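Side-chain contacts in probable fimbrial chaperone YadV (Escherichia coli K-12, PDB 5GHU), which probably acts as a periplasmic chaperone that helps fold pilin subunits and deliver them for assembly into fimbriae: residues A[8-13]-A[17-22]; A[21-26]-A[31-36]; A[70-75]-A[118-123]. One frame throughout, in Å; residues are numbered along the deposited sequence.

Overall arrangement
All three interactions lie in the N-terminal immunoglobulin-like domain and join its two layers across the hydrophobic interior. Interactions 1 and 3 are side by side, with centres about 5 Å apart, because strands 19-25 and 67-74 are neighbours in one layer and strands 9-13 and 114-123 are neighbours facing them. A probable backbone hydrogen bond from L72 N to V19 O (2.7 Å) links the two contacts. Interaction 2 continues interaction 1 along strand 19-25, sharing V21 and R22, but its centre is about 15 Å from either of the others. No ligand is described here, but strand 114-123 of interaction 3 is the one that complements a pilin subunit in PapD-type chaperones.

Interaction 1 of 3, residues A[8-13]-A[17-22]; sequences TRVIYK and KSVNVR
V19 lays its CG2 methyl over one face of the Y12 ring, 3.9 Å from the ring centroid and 22° off the normal, a CH-pi contact displaced toward the CD2 side of the rim. V19 is modelled in two conformations, so its contacts with Y12 and V10 hold for one of them. With chi1 at 169°, CG1 stands anti to the backbone N and CG2 beside it, which divides the work of the two methyls: CG2 takes the tyrosine, while CG1 packs against V10 CG1 at 3.7 Å. The other branch of V10, CG2, meets V21 CG2 at 3.6 Å, the two side chains crossing at a slant. V10 therefore sits between two successive inward valines of strand 19-22, and I11, between V10 and Y12, points the other way.

The phenol of Y12 runs past V19 toward the start of segment 17-22. There K17 O lies at the ring edge, near its plane, 3.1 Å from Y12 OH, and S18 CA approaches obliquely. The firm polar partner of this hydroxyl is the backbone N of Y74, which donates to it from strand 67-74; F53 adds an edge-to-face contact with the ring. The largely buried tyrosine is thus held through its hydroxyl as well as its face.

The two strand segments run nearly antiparallel, at 168°, with axes 8.2 Å apart, and meet through side chains. Strand 9-13 instead pairs by backbone with 114-123 and strand 19-25 with 67-74, the two-layered arrangement of the immunoglobulin-like beta sandwich in PapD-type chaperones.

Interaction 2 of 3, residues A[21-26]-A[31-36]; sequences VRLENK and LLVQSW
L23 reaches toward the facing strand with an extended side chain (chi2 180°), and its CD1 methyl does all the touching. It lies 4.0 Å from V33 CG1, the two side chains passing in opposite directions, and 3.7 Å from S35 OG. One methyl therefore spans two inward positions of strand 31-36, and I62 of strand 53-62 packs against both L23 and V33.

E24 points to the opposite side of its strand. There its OE2 receives both NE (2.6 Å) and NH1 of R22 in a side-on salt bridge; both nitrogens come from the same face of the carboxylate, while OE2 lies close to the guanidinium plane.

N25 turns inward again, its amide crossing the L31 side chain, with ND2 3.5 Å from L31 CD1. Although this neighbour is apolar, the buried amide is well satisfied: ND2 donates to I62 O and N29 O, and OD1 accepts from G27 N, closing an Asx turn. These bonds fix which end of the amide faces which way and tie the strand end to the turn that follows it and to strand 53-62.

The segments run at 159° to each other with axes 9.9 Å apart, too wide for backbone pairing. Strands 19-25 and 31-38 are consecutive and lie in opposite layers, so the turn between them carries the chain across, as between strands B and C of an immunoglobulin-like sandwich.

Interaction 3 of 3, residues A[70-75]-A[118-123]; sequences IKLMYT and IKLFYR
The Y74 ring receives Y122 OH over one face, 3.6 Å above its plane and displaced to the rim, where CE2 is the closest atom. The rings do not lie flat on each other: their planes are inclined at 34°, with centroids 4.9 Å apart, and Y74 CG approaches Y122 obliquely, its nearest atom there being CE1 at 4.1 Å. Both tyrosines have CG opposite the backbone N about CA-CB (chi1 177° for Y74, -177° for Y122), yet the side chains cross at about a right angle, which brings the phenol end of Y122 onto Y74 and leaves the Y74 hydroxyl reaching beyond it. That hydroxyl accepts from L80 N, and the ring also meets F53; L80 and S14 touch Y122 as well.

Strands 67-74 and 114-123 run in roughly the same direction on facing layers of the immunoglobulin-like sandwich, with L72 matched to L120 and Y74 to Y122 at CA separations of 9.9 and 9.2 Å. That spacing excludes backbone pairing and leaves the gap to side chains. In PapD-type chaperones the last strand of this domain, here 114-123, is the one that complements a bound pilin subunit.

Two residues earlier on each strand, L72 and L120 point at each other tip to tip, each through CD1, 3.6 Å apart. F90 of strand 86-95 and A55 of strand 53-62 pack around L72.

Interaction 1 of 3, residues A[8-13]-A[17-22]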
# COMPACT_ATOMS: atom_id res chain seq x y z
N THR A 8 -0.95 -6.94 -5.71
CA THR A 8 -0.77 -5.51 -5.62
C THR A 8 -0.19 -5.09 -4.28
O THR A 8 0.12 -3.92 -4.09
CB THR A 8 -2.09 -4.75 -5.84
OG1 THR A 8 -3.03 -5.14 -4.83
CG2 THR A 8 -2.63 -5.03 -7.22
N ARG A 9 -0.04 -6.06 -3.34
CA ARG A 9 0.71 -5.82 -2.12
C ARG A 9 1.23 -7.15 -1.63
O ARG A 9 0.79 -8.21 -2.12
CB ARG A 9 -0.14 -5.11 -1.02
CG ARG A 9 -1.31 -6.01 -0.45
CD ARG A 9 -2.76 -5.41 -0.63
NE ARG A 9 -2.85 -3.95 -0.47
CZ ARG A 9 -3.22 -3.19 0.57
NH1 ARG A 9 -3.20 -1.89 0.25
NH2 ARG A 9 -3.70 -3.63 1.79
N VAL A 10 2.16 -7.10 -0.69
CA VAL A 10 2.74 -8.34 -0.09
C VAL A 10 2.52 -8.26 1.42
O VAL A 10 2.82 -7.24 2.03
CB VAL A 10 4.26 -8.43 -0.37
CG1 VAL A 10 4.81 -9.78 0.20
CG2 VAL A 10 4.55 -8.32 -1.84
N ILE A 11 1.99 -9.33 2.03
CA ILE A 11 1.90 -9.39 3.48
C ILE A 11 3.03 -10.28 3.98
O ILE A 11 3.17 -11.43 3.51
CB ILE A 11 0.54 -9.97 3.94
CG1 ILE A 11 -0.63 -9.19 3.31
CG2 ILE A 11 0.48 -10.02 5.46
CD1 ILE A 11 -0.64 -7.63 3.58
N TYR A 12 3.84 -9.72 4.89
CA TYR A 12 4.97 -10.48 5.48
C TYR A 12 4.64 -10.68 6.96
O TYR A 12 4.80 -9.77 7.74
CB TYR A 12 6.30 -9.71 5.29
CG TYR A 12 7.50 -10.59 5.57
CD1 TYR A 12 7.72 -11.13 6.82
CD2 TYR A 12 8.44 -10.81 4.59
CE1 TYR A 12 8.82 -11.97 7.06
CE2 TYR A 12 9.54 -11.61 4.81
CZ TYR A 12 9.73 -12.18 6.06
OH TYR A 12 10.83 -12.99 6.26
N LYS A 13 4.16 -11.88 7.32
CA LYS A 13 3.85 -12.16 8.73
C LYS A 13 5.13 -12.47 9.44
O LYS A 13 6.00 -13.14 8.90
CB LYS A 13 2.83 -13.32 8.82
CG LYS A 13 1.48 -12.90 8.17
CD LYS A 13 0.46 -14.03 8.36
CE LYS A 13 -0.82 -13.58 7.64
NZ LYS A 13 -1.90 -14.67 7.82
N LYS A 17 9.89 -17.26 7.72
CA LYS A 17 11.32 -17.13 7.48
C LYS A 17 11.54 -16.35 6.19
O LYS A 17 12.51 -15.61 6.06
CB LYS A 17 11.96 -18.53 7.44
CG LYS A 17 13.37 -18.57 6.92
CD LYS A 17 14.37 -18.03 7.93
CE LYS A 17 15.80 -18.40 7.53
NZ LYS A 17 15.89 -19.85 7.25
N SER A 18 10.61 -16.48 5.25
CA SER A 18 10.63 -15.68 4.03
C SER A 18 9.26 -15.71 3.38
O SER A 18 8.38 -16.49 3.80
CB SER A 18 11.69 -16.21 3.06
OG SER A 18 11.32 -17.51 2.66
N VAL A 19 9.07 -14.85 2.39
CA VAL A 19 7.86 -14.76 1.60
C VAL A 19 8.24 -14.66 0.11
O VAL A 19 9.24 -14.00 -0.21
CB VAL A 19 7.04 -13.53 2.03
CG1 VAL A 19 5.91 -13.24 1.08
CG2 VAL A 19 6.56 -13.71 3.45
N ASN A 20 7.47 -15.28 -0.79
CA ASN A 20 7.81 -15.22 -2.21
C ASN A 20 6.93 -14.24 -2.95
O ASN A 20 5.72 -14.07 -2.62
CB ASN A 20 7.72 -16.59 -2.87
CG ASN A 20 8.77 -17.56 -2.39
OD1 ASN A 20 9.87 -17.18 -1.99
ND2 ASN A 20 8.44 -18.85 -2.47
N VAL A 21 7.50 -13.57 -3.93
CA VAL A 21 6.72 -12.71 -4.82
C VAL A 21 7.05 -13.13 -6.23
O VAL A 21 8.22 -13.31 -6.55
CB VAL A 21 7.07 -11.22 -4.65
CG1 VAL A 21 6.32 -10.37 -5.67
CG2 VAL A 21 6.72 -10.78 -3.24
N ARG A 22 6.05 -13.24 -7.10
CA ARG A 22 6.32 -13.70 -8.46
C ARG A 22 6.32 -12.56 -9.48
O ARG A 22 5.45 -11.68 -9.45
CB ARG A 22 5.26 -14.73 -8.84
CG ARG A 22 5.40 -15.29 -10.23
CD ARG A 22 6.63 -16.18 -10.36
NE ARG A 22 6.70 -16.71 -11.72
CZ ARG A 22 7.49 -17.73 -12.09
NH1 ARG A 22 7.50 -18.16 -13.35
NH2 ARG A 22 8.30 -18.29 -11.18

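Interaction 2 of 3, residues A[21-26]-A[31-36]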
# COMPACT_ATOMS: atom_id res chain seq x y z
N VAL A 21 7.50 -13.57 -3.93
CA VAL A 21 6.72 -12.71 -4.82
C VAL A 21 7.05 -13.13 -6.23
O VAL A 21 8.22 -13.31 -6.55
CB VAL A 21 7.07 -11.22 -4.65
CG1 VAL A 21 6.32 -10.37 -5.67
CG2 VAL A 21 6.72 -10.78 -3.24
N ARG A 22 6.05 -13.24 -7.10
CA ARG A 22 6.32 -13.70 -8.46
C ARG A 22 6.32 -12.56 -9.48
O ARG A 22 5.45 -11.68 -9.45
CB ARG A 22 5.26 -14.73 -8.84
CG ARG A 22 5.40 -15.29 -10.23
CD ARG A 22 6.63 -16.18 -10.36
NE ARG A 22 6.70 -16.71 -11.72
CZ ARG A 22 7.49 -17.73 -12.09
NH1 ARG A 22 7.50 -18.16 -13.35
NH2 ARG A 22 8.30 -18.29 -11.18
N LEU A 23 7.33 -12.58 -10.34
CA LEU A 23 7.44 -11.70 -11.51
C LEU A 23 7.20 -12.50 -12.80
O LEU A 23 7.67 -13.65 -12.94
CB LEU A 23 8.83 -11.08 -11.57
CG LEU A 23 9.27 -10.41 -10.27
CD1 LEU A 23 10.67 -9.84 -10.48
CD2 LEU A 23 8.28 -9.30 -9.81
N GLU A 24 6.57 -11.85 -13.78
CA GLU A 24 6.40 -12.45 -15.10
C GLU A 24 6.75 -11.41 -16.15
O GLU A 24 6.35 -10.26 -16.02
CB GLU A 24 4.97 -12.90 -15.34
CG GLU A 24 4.53 -14.01 -14.39
CD GLU A 24 5.15 -15.37 -14.77
OE1 GLU A 24 5.50 -15.57 -15.95
OE2 GLU A 24 5.29 -16.23 -13.87
N ASN A 25 7.44 -11.84 -17.19
CA ASN A 25 7.75 -10.98 -18.33
C ASN A 25 6.70 -11.22 -19.41
O ASN A 25 6.75 -12.22 -20.12
CB ASN A 25 9.16 -11.26 -18.85
CG ASN A 25 9.56 -10.34 -19.99
OD1 ASN A 25 8.74 -9.57 -20.50
ND2 ASN A 25 10.82 -10.45 -20.43
N LYS A 26 5.74 -10.31 -19.52
CA LYS A 26 4.66 -10.43 -20.49
C LYS A 26 5.07 -9.93 -21.87
O LYS A 26 4.29 -10.02 -22.81
CB LYS A 26 3.42 -9.65 -20.03
CG LYS A 26 2.88 -10.05 -18.65
CD LYS A 26 2.35 -11.48 -18.62
CE LYS A 26 1.10 -11.64 -19.49
NZ LYS A 26 0.61 -13.05 -19.59
N LEU A 31 14.48 -9.34 -20.47
CA LEU A 31 14.84 -8.13 -19.72
C LEU A 31 15.76 -8.46 -18.54
O LEU A 31 15.68 -9.55 -17.98
CB LEU A 31 13.57 -7.44 -19.19
CG LEU A 31 12.60 -6.71 -20.13
CD1 LEU A 31 12.39 -7.46 -21.38
CD2 LEU A 31 11.25 -6.51 -19.46
N LEU A 32 16.64 -7.53 -18.20
CA LEU A 32 17.35 -7.57 -16.92
C LEU A 32 16.43 -6.94 -15.91
O LEU A 32 15.90 -5.87 -16.18
CB LEU A 32 18.68 -6.80 -16.99
CG LEU A 32 19.50 -7.47 -18.08
CD1 LEU A 32 20.79 -6.68 -18.37
CD2 LEU A 32 19.79 -8.90 -17.67
N VAL A 33 16.21 -7.60 -14.77
CA VAL A 33 15.28 -7.10 -13.78
C VAL A 33 15.87 -7.04 -12.38
O VAL A 33 16.38 -8.03 -11.87
CB VAL A 33 14.03 -8.01 -13.76
CG1 VAL A 33 12.98 -7.47 -12.75
CG2 VAL A 33 13.48 -8.12 -15.18
N GLN A 34 15.78 -5.88 -11.75
CA GLN A 34 16.28 -5.71 -10.39
C GLN A 34 15.11 -5.65 -9.43
O GLN A 34 14.12 -4.99 -9.73
CB GLN A 34 17.09 -4.42 -10.24
CG GLN A 34 18.36 -4.43 -10.98
CD GLN A 34 19.19 -3.23 -10.60
OE1 GLN A 34 19.31 -2.28 -11.37
NE2 GLN A 34 19.79 -3.29 -9.43
N SER A 35 15.26 -6.31 -8.28
CA SER A 35 14.23 -6.38 -7.26
C SER A 35 14.86 -5.92 -5.95
O SER A 35 15.95 -6.39 -5.61
CB SER A 35 13.69 -7.81 -7.10
OG SER A 35 13.20 -8.31 -8.33
N TRP A 36 14.18 -5.06 -5.21
CA TRP A 36 14.67 -4.72 -3.89
C TRP A 36 13.58 -4.14 -3.01
O TRP A 36 12.51 -3.74 -3.50
CB TRP A 36 15.85 -3.73 -3.99
CG TRP A 36 15.45 -2.28 -4.34
CD1 TRP A 36 15.17 -1.27 -3.45
CD2 TRP A 36 15.30 -1.70 -5.65
NE1 TRP A 36 14.84 -0.11 -4.13
CE2 TRP A 36 14.94 -0.34 -5.48
CE3 TRP A 36 15.44 -2.20 -6.95
CZ2 TRP A 36 14.68 0.50 -6.54
CZ3 TRP A 36 15.22 -1.34 -8.02
CH2 TRP A 36 14.85 0.01 -7.80

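Interaction 3 of 3, residues A[70-75]-A[118-123]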
# COMPACT_ATOMS: atom_id res chain seq x y z
N ILE A 70 10.85 -14.17 -6.57
CA ILE A 70 11.79 -13.42 -5.74
C ILE A 70 11.51 -13.80 -4.29
O ILE A 70 10.38 -13.71 -3.84
CB ILE A 70 11.64 -11.90 -5.92
CG1 ILE A 70 11.79 -11.54 -7.40
CG2 ILE A 70 12.64 -11.12 -5.04
CD1 ILE A 70 13.16 -11.88 -8.06
N LYS A 71 12.54 -14.15 -3.55
CA LYS A 71 12.35 -14.51 -2.15
C LYS A 71 12.67 -13.29 -1.29
O LYS A 71 13.77 -12.70 -1.39
CB LYS A 71 13.25 -15.72 -1.79
CG LYS A 71 13.36 -15.98 -0.29
CD LYS A 71 14.21 -17.21 0.00
CE LYS A 71 13.47 -18.48 -0.36
NZ LYS A 71 14.23 -19.71 0.04
N LEU A 72 11.72 -12.88 -0.46
CA LEU A 72 11.93 -11.73 0.42
C LEU A 72 12.16 -12.27 1.81
O LEU A 72 11.41 -13.13 2.28
CB LEU A 72 10.73 -10.79 0.40
CG LEU A 72 10.29 -10.35 -0.98
CD1 LEU A 72 8.96 -9.54 -0.83
CD2 LEU A 72 11.41 -9.54 -1.70
N MET A 73 13.20 -11.78 2.47
CA MET A 73 13.59 -12.38 3.74
C MET A 73 13.93 -11.32 4.79
O MET A 73 14.78 -10.47 4.55
CB MET A 73 14.77 -13.31 3.53
CG MET A 73 15.07 -14.05 4.77
SD MET A 73 16.34 -15.31 4.55
CE MET A 73 15.70 -16.36 3.27
N TYR A 74 13.26 -11.35 5.94
CA TYR A 74 13.55 -10.44 7.05
C TYR A 74 14.87 -10.85 7.72
O TYR A 74 15.12 -12.01 7.96
CB TYR A 74 12.40 -10.45 8.06
CG TYR A 74 12.59 -9.60 9.32
CD1 TYR A 74 12.65 -8.22 9.26
CD2 TYR A 74 12.64 -10.21 10.58
CE1 TYR A 74 12.81 -7.45 10.43
CE2 TYR A 74 12.80 -9.45 11.75
CZ TYR A 74 12.86 -8.07 11.67
OH TYR A 74 13.01 -7.33 12.83
N THR A 75 15.70 -9.86 8.00
CA THR A 75 17.04 -10.15 8.52
C THR A 75 17.16 -9.72 9.97
O THR A 75 18.12 -10.09 10.64
CB THR A 75 18.11 -9.45 7.69
OG1 THR A 75 17.97 -8.03 7.86
CG2 THR A 75 18.02 -9.83 6.22
N ILE A 118 5.30 -1.90 -5.25
CA ILE A 118 4.09 -2.23 -4.48
C ILE A 118 4.43 -2.26 -3.01
O ILE A 118 5.59 -2.36 -2.64
CB ILE A 118 3.47 -3.61 -4.84
CG1 ILE A 118 4.44 -4.76 -4.53
CG2 ILE A 118 2.98 -3.64 -6.28
CD1 ILE A 118 3.82 -6.14 -4.81
N LYS A 119 3.42 -2.11 -2.16
CA LYS A 119 3.66 -2.10 -0.71
C LYS A 119 3.88 -3.49 -0.15
O LYS A 119 3.21 -4.47 -0.55
CB LYS A 119 2.46 -1.49 0.01
CG LYS A 119 2.28 -0.01 -0.32
CD LYS A 119 0.87 0.44 0.20
CE LYS A 119 0.43 1.82 -0.30
NZ LYS A 119 -1.03 2.06 0.01
N LEU A 120 4.79 -3.55 0.81
CA LEU A 120 4.95 -4.76 1.65
C LEU A 120 4.58 -4.37 3.08
O LEU A 120 5.10 -3.40 3.63
CB LEU A 120 6.38 -5.29 1.59
CG LEU A 120 6.59 -6.51 2.51
CD1 LEU A 120 7.62 -7.48 1.86
CD2 LEU A 120 7.08 -6.08 3.89
N PHE A 121 3.65 -5.10 3.68
CA PHE A 121 3.29 -4.81 5.07
C PHE A 121 3.87 -5.88 5.94
O PHE A 121 3.51 -7.07 5.79
CB PHE A 121 1.75 -4.77 5.26
CG PHE A 121 1.08 -3.69 4.45
CD1 PHE A 121 1.03 -2.42 4.94
CD2 PHE A 121 0.51 -3.95 3.20
CE1 PHE A 121 0.39 -1.39 4.21
CE2 PHE A 121 -0.09 -2.89 2.43
CZ PHE A 121 -0.16 -1.63 2.95
N TYR A 122 4.77 -5.46 6.83
CA TYR A 122 5.33 -6.38 7.83
C TYR A 122 4.37 -6.42 9.02
O TYR A 122 4.09 -5.38 9.64
CB TYR A 122 6.73 -5.90 8.25
CG TYR A 122 7.35 -6.87 9.23
CD1 TYR A 122 8.00 -8.01 8.79
CD2 TYR A 122 7.32 -6.60 10.59
CE1 TYR A 122 8.61 -8.87 9.71
CE2 TYR A 122 7.95 -7.43 11.51
CZ TYR A 122 8.56 -8.57 11.06
OH TYR A 122 9.18 -9.41 11.99
N ARG A 123 3.83 -7.63 9.32
CA ARG A 123 2.76 -7.76 10.30
C ARG A 123 3.23 -8.67 11.44
O ARG A 123 3.28 -9.89 11.29
CB ARG A 123 1.50 -8.35 9.64
CG ARG A 123 0.34 -8.41 10.62
CD ARG A 123 -0.91 -8.98 9.93
NE ARG A 123 -1.32 -7.92 8.98
CZ ARG A 123 -2.06 -8.18 7.92
NH1 ARG A 123 -2.55 -9.41 7.71
NH2 ARG A 123 -2.35 -7.20 7.05